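Local coordinates for protein tetR-family transcriptional regulator (Streptomyces coelicolor A3, PDB 2QIB) that probably binds DNA at regulatory sites through a helix-turn-helix motif and controls transcription, at residues Q17-A22 / L65-D70; A86-V91 / Q181-F186; A188-S193 / E198-L203. One frame throughout, in Å; residues are numbered along the deposited sequence.

The three contacts follow one another along the chain, from the DNA-binding end to the far end of the C-terminal domain. Contact 1, partly buried, joins helices 11-28 and 57-75 and lies across the chain's centre from the other two. Contact 2 is a surface contact between helices 84-101 and 175-194, and contact 3 is a buried one between helices 175-194 and 198-209. Their centres are about 17 Å apart; they share helix 175-194 and both touch the second subunit. The chemistry shifts accordingly: an arginine laid against isoleucine and glycine in contact 1, branched aliphatic side chains in contact 2, and selenomethionines beside a serine in contact 3.

Contact 1 of 3, residues Q17-A22 / L65-D70; sequences QLIGVA and LQRASD
The guanidinium of Arg67 lies against the helix that carries Ile19 and Gly20. Over one of its faces sits Ile19, whose CG2 methyl stands 3.4 Å above the plane, displaced toward the rim rather than over the middle. From that position Ile19 CG2 is 3.7 Å from Arg67 NE, while Ile19 CB comes equally near Arg67 NH2. Gly20 arrives obliquely instead, its CA 3.3 Å from Arg67 NH1. Without a side chain, Gly20 lets the guanidinium come down close to the backbone; a CB at this position would sit tightly against NH1.

The torsions explain the reach. Arg67 leaves its helix with CG anti to the backbone N (chi1 -171°), runs on extended through chi2, then bends at chi3 (-75°), which turns the flat end onto the helix at Ile19 and Gly20. The contact within the pair is van der Waals in kind, yet NH2 is not left without a polar partner: it donates a hydrogen bond to the backbone O of Gln16. That bond probably helps hold the group with its face on Ile19. A leucine in place of Arg67 would probably leave the Gln16 carbonyl without this donor and uncover CG2 of Ile19.

In the fold, this is where the first helix of the DNA-binding domain meets the long helix leading out of it. Ile19 also packs on Ala63 and Phe54, and Leu18 turns to Ile39 and Ala43 of helix 36-43, in the predicted helix-turn-helix. Helix 57-75 looks the other way as well, with Leu65 and Ser69 set against helix 119-140.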
loop_
_atom_site.group_PDB
_atom_site.type_symbol
_atom_site.label_atom_id
_atom_site.label_comp_id
_atom_site.label_asym_id
_atom_site.label_seq_id
_atom_site.Cartn_x
_atom_site.Cartn_y
_atom_site.Cartn_z
ATOM N N GLN A 17 -4.506 -29.079 -15.461
ATOM C CA GLN A 17 -3.375 -29.657 -14.711
ATOM C C GLN A 17 -2.134 -28.772 -14.807
ATOM O O GLN A 17 -1.495 -28.492 -13.796
ATOM C CB GLN A 17 -2.988 -31.068 -15.185
ATOM C CG GLN A 17 -1.828 -31.667 -14.334
ATOM C CD GLN A 17 -0.803 -32.467 -15.121
ATOM O OE1 GLN A 17 -0.197 -33.401 -14.584
ATOM N NE2 GLN A 17 -0.599 -32.114 -16.392
ATOM N N LEU A 18 -1.790 -28.363 -16.030
ATOM C CA LEU A 18 -0.644 -27.497 -16.257
ATOM C C LEU A 18 -0.764 -26.157 -15.513
ATOM O O LEU A 18 0.205 -25.705 -14.935
ATOM C CB LEU A 18 -0.474 -27.276 -17.761
ATOM C CG LEU A 18 0.832 -27.424 -18.518
ATOM C CD1 LEU A 18 1.903 -28.333 -17.887
ATOM C CD2 LEU A 18 0.454 -27.869 -19.945
ATOM N N ILE A 19 -1.943 -25.524 -15.538
ATOM C CA ILE A 19 -2.148 -24.261 -14.806
ATOM C C ILE A 19 -1.896 -24.497 -13.322
ATOM O O ILE A 19 -1.267 -23.665 -12.674
ATOM C CB ILE A 19 -3.567 -23.649 -15.069
ATOM C CG1 ILE A 19 -3.689 -23.274 -16.560
ATOM C CG2 ILE A 19 -3.838 -22.381 -14.171
ATOM C CD1 ILE A 19 -5.131 -22.877 -17.029
ATOM N N GLY A 20 -2.379 -25.634 -12.809
ATOM C CA GLY A 20 -2.198 -25.991 -11.365
ATOM C C GLY A 20 -0.732 -26.187 -10.990
ATOM O O GLY A 20 -0.278 -25.739 -9.937
ATOM N N VAL A 21 0.002 -26.879 -11.860
ATOM C CA VAL A 21 1.408 -27.125 -11.640
ATOM C C VAL A 21 2.142 -25.799 -11.661
ATOM O O VAL A 21 2.994 -25.520 -10.799
ATOM C CB VAL A 21 1.936 -28.075 -12.717
ATOM C CG1 VAL A 21 3.463 -28.094 -12.734
ATOM C CG2 VAL A 21 1.349 -29.485 -12.506
ATOM N N ALA A 22 1.833 -24.982 -12.661
ATOM C CA ALA A 22 2.427 -23.640 -12.755
ATOM C C ALA A 22 2.147 -22.811 -11.522
ATOM O O ALA A 22 3.048 -22.144 -10.983
ATOM C CB ALA A 22 1.925 -22.914 -13.997
ATOM N N LEU A 65 -1.918 -16.901 -12.397
ATOM C CA LEU A 65 -2.309 -15.711 -11.625
ATOM C C LEU A 65 -3.819 -15.483 -11.685
ATOM O O LEU A 65 -4.435 -15.109 -10.676
ATOM C CB LEU A 65 -1.535 -14.481 -12.118
ATOM C CG LEU A 65 -1.891 -13.173 -11.391
ATOM C CD1 LEU A 65 -1.673 -13.283 -9.835
ATOM C CD2 LEU A 65 -1.082 -12.016 -11.954
ATOM N N GLN A 66 -4.423 -15.733 -12.846
ATOM C CA GLN A 66 -5.887 -15.699 -12.974
ATOM C C GLN A 66 -6.576 -16.667 -12.017
ATOM O O GLN A 66 -7.548 -16.312 -11.333
ATOM C CB GLN A 66 -6.302 -15.999 -14.420
ATOM C CG GLN A 66 -7.837 -16.113 -14.614
ATOM C CD GLN A 66 -8.471 -14.741 -14.733
ATOM O OE1 GLN A 66 -9.248 -14.311 -13.872
ATOM N NE2 GLN A 66 -8.123 -14.034 -15.795
ATOM N N ARG A 67 -6.084 -17.891 -11.952
ATOM C CA ARG A 67 -6.648 -18.843 -11.010
ATOM C C ARG A 67 -6.512 -18.367 -9.549
ATOM O O ARG A 67 -7.466 -18.426 -8.761
ATOM C CB ARG A 67 -5.973 -20.207 -11.158
ATOM C CG ARG A 67 -6.730 -21.246 -10.331
ATOM C CD ARG A 67 -6.119 -22.615 -10.324
ATOM N NE ARG A 67 -6.360 -23.301 -11.594
ATOM C CZ ARG A 67 -5.984 -24.546 -11.830
ATOM N NH1 ARG A 67 -5.344 -25.222 -10.882
ATOM N NH2 ARG A 67 -6.231 -25.112 -13.015
ATOM N N ALA A 68 -5.304 -17.911 -9.214
ATOM C CA ALA A 68 -4.998 -17.424 -7.853
ATOM C C ALA A 68 -5.850 -16.205 -7.487
ATOM O O ALA A 68 -6.385 -16.105 -6.365
ATOM C CB ALA A 68 -3.554 -17.057 -7.772
ATOM N N SER A 69 -5.972 -15.294 -8.444
ATOM C CA SER A 69 -6.763 -14.069 -8.275
ATOM C C SER A 69 -8.242 -14.389 -8.047
ATOM O O SER A 69 -8.893 -13.794 -7.169
ATOM C CB SER A 69 -6.556 -13.153 -9.498
ATOM O OG SER A 69 -5.211 -12.680 -9.511
ATOM N N ASP A 70 -8.793 -15.325 -8.830
ATOM C CA ASP A 70 -10.162 -15.791 -8.622
ATOM C C ASP A 70 -10.372 -16.404 -7.251
ATOM O O ASP A 70 -11.412 -16.172 -6.607
ATOM C CB ASP A 70 -10.572 -16.805 -9.706
ATOM C CG ASP A 70 -10.755 -16.146 -11.062
ATOM O OD1 ASP A 70 -10.886 -14.913 -11.096
ATOM O OD2 ASP A 70 -10.741 -16.847 -12.097
#

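Contact 2 of 3, residues A86-V91 / Q181-F186; sequences ARLLRV and QLVHDF
Leu88 and Leu89 pack on Val183 in an apolar crossing of two helices, 84-101 and 175-194, within the C-terminal domain of this TetR-family protein. The segments run largely antiparallel, at 138°, with their axes 9.5 Å apart at the closest. The touching residues are all partly exposed, so this is a shallow contact and not a deep core.

Val183 is the centre of it. Its CG1 takes the place anti to the backbone N (chi1 177°), and the other methyl, CG2, is directed at helix 84-101, where it lies 3.8 Å from Leu89 N and reaches Leu88 CG at 3.9 Å. Leu88 and Val183 slide past each other in opposite senses, whereas Leu89 crosses the valine at about a right angle and brings its CD1 to 4.1 Å from the same CG2. One turn on from Val183, Leu88 CD2 is 4.1 Å from Phe186 CB and lies obliquely to the ring.

Phe186 turns its ring to Trp156 of helix 147-168 in an edge-to-face pair, and Leu88 touches the same tryptophan. A bound hexaethylene glycol, probably from the crystallisation liquor, lies about 4 Å from the Phe186 side chain. The aliphatic and aromatic character of this surface would suit an apolar pocket of the kind in which TetR-family regulators often bind ligands.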
loop_
_atom_site.group_PDB
_atom_site.type_symbol
_atom_site.label_atom_id
_atom_site.label_comp_id
_atom_site.label_asym_id
_atom_site.label_seq_id
_atom_site.Cartn_x
_atom_site.Cartn_y
_atom_site.Cartn_z
ATOM N N ALA A 86 -16.283 -8.873 13.323
ATOM C CA ALA A 86 -16.096 -10.323 13.254
ATOM C C ALA A 86 -16.123 -10.867 11.821
ATOM O O ALA A 86 -15.405 -11.824 11.519
ATOM C CB ALA A 86 -17.171 -11.044 14.127
ATOM N N ARG A 87 -16.965 -10.294 10.967
ATOM C CA ARG A 87 -17.006 -10.683 9.552
ATOM C C ARG A 87 -15.650 -10.389 8.929
ATOM O O ARG A 87 -15.065 -11.227 8.220
ATOM C CB ARG A 87 -18.027 -9.840 8.803
ATOM C CG ARG A 87 -19.454 -9.848 9.419
ATOM C CD ARG A 87 -20.399 -9.070 8.521
ATOM N NE ARG A 87 -21.623 -8.716 9.240
ATOM C CZ ARG A 87 -22.575 -7.945 8.722
ATOM N NH1 ARG A 87 -22.458 -7.471 7.485
ATOM N NH2 ARG A 87 -23.662 -7.676 9.437
ATOM N N LEU A 88 -15.168 -9.164 9.144
ATOM C CA LEU A 88 -13.851 -8.806 8.584
ATOM C C LEU A 88 -12.731 -9.706 9.128
ATOM O O LEU A 88 -11.836 -10.117 8.363
ATOM C CB LEU A 88 -13.548 -7.326 8.825
ATOM C CG LEU A 88 -12.235 -6.806 8.205
ATOM C CD1 LEU A 88 -12.214 -6.990 6.680
ATOM C CD2 LEU A 88 -12.108 -5.316 8.543
ATOM N N LEU A 89 -12.771 -10.028 10.422
ATOM C CA LEU A 89 -11.756 -10.909 10.998
ATOM C C LEU A 89 -11.768 -12.261 10.295
ATOM O O LEU A 89 -10.704 -12.813 9.999
ATOM C CB LEU A 89 -11.951 -11.084 12.517
ATOM C CG LEU A 89 -10.832 -11.868 13.206
ATOM C CD1 LEU A 89 -9.443 -11.223 12.967
ATOM C CD2 LEU A 89 -11.141 -12.031 14.710
ATOM N N ARG A 90 -12.959 -12.788 10.001
ATOM C CA ARG A 90 -13.038 -14.082 9.293
ATOM C C ARG A 90 -12.391 -14.017 7.909
ATOM O O ARG A 90 -11.619 -14.914 7.495
ATOM C CB ARG A 90 -14.488 -14.574 9.209
ATOM C CG ARG A 90 -14.927 -15.099 10.576
ATOM C CD ARG A 90 -16.312 -15.760 10.524
ATOM N NE ARG A 90 -17.384 -14.791 10.323
ATOM C CZ ARG A 90 -18.019 -14.132 11.293
ATOM N NH1 ARG A 90 -17.676 -14.291 12.577
ATOM N NH2 ARG A 90 -18.980 -13.284 10.962
ATOM N N VAL A 91 -12.694 -12.930 7.189
ATOM C CA VAL A 91 -12.067 -12.744 5.880
ATOM C C VAL A 91 -10.535 -12.581 6.050
ATOM O O VAL A 91 -9.747 -13.122 5.263
ATOM C CB VAL A 91 -12.617 -11.507 5.154
ATOM C CG1 VAL A 91 -11.861 -11.313 3.813
ATOM C CG2 VAL A 91 -14.117 -11.657 4.914
ATOM N N GLN A 181 -5.140 -6.795 14.238
ATOM C CA GLN A 181 -4.628 -5.439 13.988
ATOM C C GLN A 181 -5.261 -4.780 12.774
ATOM O O GLN A 181 -5.662 -3.610 12.862
ATOM C CB GLN A 181 -3.123 -5.500 13.813
ATOM C CG GLN A 181 -2.460 -4.078 13.629
ATOM C CD GLN A 181 -1.013 -4.101 13.997
ATOM O OE1 GLN A 181 -0.686 -4.202 15.181
ATOM N NE2 GLN A 181 -0.127 -3.929 13.006
ATOM N N LEU A 182 -5.388 -5.509 11.669
ATOM C CA LEU A 182 -5.984 -4.928 10.454
ATOM C C LEU A 182 -7.479 -4.569 10.657
ATOM O O LEU A 182 -7.954 -3.542 10.117
ATOM C CB LEU A 182 -5.830 -5.874 9.263
ATOM C CG LEU A 182 -4.411 -5.756 8.689
ATOM C CD1 LEU A 182 -4.151 -6.910 7.743
ATOM C CD2 LEU A 182 -4.111 -4.380 7.979
ATOM N N VAL A 183 -8.189 -5.389 11.436
ATOM C CA VAL A 183 -9.581 -5.085 11.776
ATOM C C VAL A 183 -9.665 -3.804 12.620
ATOM O O VAL A 183 -10.442 -2.878 12.286
ATOM C CB VAL A 183 -10.279 -6.272 12.490
ATOM C CG1 VAL A 183 -11.729 -5.871 12.886
ATOM C CG2 VAL A 183 -10.262 -7.467 11.548
ATOM N N HIS A 184 -8.845 -3.716 13.674
ATOM C CA HIS A 184 -8.789 -2.488 14.460
ATOM C C HIS A 184 -8.344 -1.285 13.624
ATOM O O HIS A 184 -8.897 -0.201 13.778
ATOM C CB HIS A 184 -7.828 -2.656 15.605
ATOM C CG HIS A 184 -8.329 -3.583 16.670
ATOM N ND1 HIS A 184 -9.654 -3.612 17.069
ATOM C CD2 HIS A 184 -7.673 -4.466 17.461
ATOM C CE1 HIS A 184 -9.787 -4.478 18.061
ATOM N NE2 HIS A 184 -8.606 -5.027 18.304
ATOM N N ASP A 185 -7.365 -1.492 12.739
ATOM C CA ASP A 185 -6.887 -0.421 11.841
ATOM C C ASP A 185 -8.032 0.149 11.009
ATOM O O ASP A 185 -8.103 1.338 10.822
ATOM C CB ASP A 185 -5.832 -0.941 10.883
ATOM C CG ASP A 185 -4.487 -1.217 11.576
ATOM O OD1 ASP A 185 -4.274 -0.696 12.692
ATOM O OD2 ASP A 185 -3.637 -1.944 10.967
ATOM N N PHE A 186 -8.923 -0.711 10.527
ATOM C CA PHE A 186 -10.036 -0.263 9.700
ATOM C C PHE A 186 -10.913 0.686 10.538
ATOM O O PHE A 186 -11.255 1.772 10.094
ATOM C CB PHE A 186 -10.851 -1.490 9.195
ATOM C CG PHE A 186 -11.869 -1.141 8.105
ATOM C CD1 PHE A 186 -11.617 -1.436 6.773
ATOM C CD2 PHE A 186 -13.097 -0.565 8.459
ATOM C CE1 PHE A 186 -12.549 -1.090 5.746
ATOM C CE2 PHE A 186 -14.045 -0.222 7.473
ATOM C CZ PHE A 186 -13.768 -0.488 6.114
#

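Contact 3 of 3, residues A188-S193 / E198-L203; sequences ALMAVS and EEMGAL
Selenomethionine Met200 reaches across to Ser193 and Met190, and can be followed outward from its CB. The CB points toward helix 175-194, and CG continues the chain in the anti position relative to the backbone N (chi1 -160°), which brings it beside Ser193: Met200 CG is 3.5 Å from Ser193 OG and 3.9 Å from Ser193 CB. The serine hydroxyl thus lies against a methylene group. At chi2 (58°) the chain bends, and it bends again at chi3, so the methyl swings back along the neighbouring helix. The tip, Met200 CE, lands on Met190, also a selenomethionine, 3.3 Å from its SE. This is shorter than a normal contact between a methyl and a selenium, so the exact placing of these two ends is doubtful. CB of Met190 lies at a more ordinary 4.0 Å from Met200 CE. The two side chains cross at about a right angle.

The two segments belong to consecutive helices of the C-terminal domain, 175-194 and 198-209, joined by a short turn into a helical hairpin. They run broadly antiparallel, at 143°, with axes 9.0 Å apart at closest approach. At the turn, the carboxylate of Asp197, just ahead of the second helix, accepts a hydrogen bond from the backbone N of Met200, so the residue whose side chain fills the contact is also held through its main chain.

One turn on, Leu203 meets the outer end of Met190, its CD2 4.2 Å from Met190 CE, the side chains crossing obliquely. Helix 147-168 closes in on this group, Leu149 and Val152 lying on Met190, Val152 on Ser193 and Leu149 on Leu203. Elsewhere on helix 175-194, Leu189 and Val192 pack on Asp185 of the second subunit.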
loop_
_atom_site.group_PDB
_atom_site.type_symbol
_atom_site.label_atom_id
_atom_site.label_comp_id
_atom_site.label_asym_id
_atom_site.label_seq_id
_atom_site.Cartn_x
_atom_site.Cartn_y
_atom_site.Cartn_z
ATOM N N ALA A 188 -10.127 2.357 13.189
ATOM C CA ALA A 188 -9.378 3.564 13.538
ATOM C C ALA A 188 -9.236 4.548 12.371
ATOM O O ALA A 188 -9.424 5.752 12.570
ATOM C CB ALA A 188 -8.013 3.202 14.155
ATOM N N LEU A 189 -8.941 4.040 11.181
ATOM C CA LEU A 189 -8.883 4.886 9.970
ATOM C C LEU A 189 -10.229 5.558 9.719
ATOM O O LEU A 189 -10.276 6.738 9.417
ATOM C CB LEU A 189 -8.426 4.111 8.729
ATOM C CG LEU A 189 -6.987 3.591 8.855
ATOM C CD1 LEU A 189 -6.636 2.705 7.681
ATOM C CD2 LEU A 189 -5.946 4.727 9.011
HETATM N N MSE A 190 -11.321 4.810 9.873
HETATM C CA MSE A 190 -12.636 5.403 9.691
HETATM C C MSE A 190 -12.902 6.452 10.762
HETATM O O MSE A 190 -13.444 7.519 10.470
HETATM C CB MSE A 190 -13.715 4.329 9.738
HETATM C CG MSE A 190 -13.465 3.252 8.712
HETATM SE SE MSE A 190 -14.515 3.616 7.126
HETATM C CE MSE A 190 -16.170 3.038 8.105
ATOM N N ALA A 191 -12.552 6.158 12.010
ATOM C CA ALA A 191 -12.759 7.129 13.090
ATOM C C ALA A 191 -11.977 8.434 12.893
ATOM O O ALA A 191 -12.468 9.517 13.232
ATOM C CB ALA A 191 -12.412 6.536 14.412
ATOM N N VAL A 192 -10.762 8.329 12.378
ATOM C CA VAL A 192 -9.950 9.515 12.107
ATOM C C VAL A 192 -10.665 10.402 11.083
ATOM O O VAL A 192 -10.798 11.612 11.287
ATOM C CB VAL A 192 -8.509 9.148 11.644
ATOM C CG1 VAL A 192 -7.787 10.360 11.089
ATOM C CG2 VAL A 192 -7.728 8.578 12.833
ATOM N N SER A 193 -11.156 9.791 10.009
ATOM C CA SER A 193 -11.852 10.533 8.960
ATOM C C SER A 193 -13.143 11.161 9.496
ATOM O O SER A 193 -13.488 12.272 9.132
ATOM C CB SER A 193 -12.186 9.635 7.786
ATOM O OG SER A 193 -12.847 10.357 6.755
ATOM N N GLU A 198 -19.468 14.958 8.839
ATOM C CA GLU A 198 -20.632 14.445 9.557
ATOM C C GLU A 198 -21.193 13.190 8.902
ATOM O O GLU A 198 -21.631 12.272 9.591
ATOM C CB GLU A 198 -21.720 15.525 9.675
ATOM C CG GLU A 198 -21.287 16.765 10.473
ATOM C CD GLU A 198 -21.326 16.569 11.988
ATOM O OE1 GLU A 198 -21.780 15.497 12.458
ATOM O OE2 GLU A 198 -20.915 17.505 12.718
ATOM N N GLU A 199 -21.179 13.152 7.571
ATOM C CA GLU A 199 -21.653 11.980 6.849
ATOM C C GLU A 199 -20.792 10.749 7.223
ATOM O O GLU A 199 -21.314 9.659 7.535
ATOM C CB GLU A 199 -21.672 12.277 5.339
ATOM C CG GLU A 199 -22.422 11.270 4.481
ATOM C CD GLU A 199 -22.340 11.588 2.985
ATOM O OE1 GLU A 199 -21.420 12.325 2.548
ATOM O OE2 GLU A 199 -23.199 11.077 2.231
HETATM N N MSE A 200 -19.472 10.940 7.247
HETATM C CA MSE A 200 -18.556 9.924 7.748
HETATM C C MSE A 200 -18.831 9.569 9.227
HETATM O O MSE A 200 -18.873 8.389 9.590
HETATM C CB MSE A 200 -17.106 10.401 7.537
HETATM C CG MSE A 200 -16.068 9.318 7.556
HETATM SE SE MSE A 200 -16.347 7.875 6.198
HETATM C CE MSE A 200 -16.120 6.500 7.453
ATOM N N GLY A 201 -19.039 10.586 10.068
ATOM C CA GLY A 201 -19.347 10.371 11.488
ATOM C C GLY A 201 -20.564 9.476 11.695
ATOM O O GLY A 201 -20.561 8.581 12.528
ATOM N N ALA A 202 -21.603 9.706 10.905
ATOM C CA ALA A 202 -22.827 8.943 11.051
ATOM C C ALA A 202 -22.611 7.480 10.678
ATOM O O ALA A 202 -23.137 6.585 11.351
ATOM C CB ALA A 202 -23.951 9.566 10.222
ATOM N N LEU A 203 -21.823 7.229 9.628
ATOM C CA LEU A 203 -21.585 5.860 9.207
ATOM C C LEU A 203 -20.812 5.125 10.303
ATOM O O LEU A 203 -21.151 4.007 10.661
ATOM C CB LEU A 203 -20.808 5.795 7.881
ATOM C CG LEU A 203 -20.320 4.414 7.460
ATOM C CD1 LEU A 203 -21.467 3.421 7.290
ATOM C CD2 LEU A 203 -19.540 4.559 6.149
#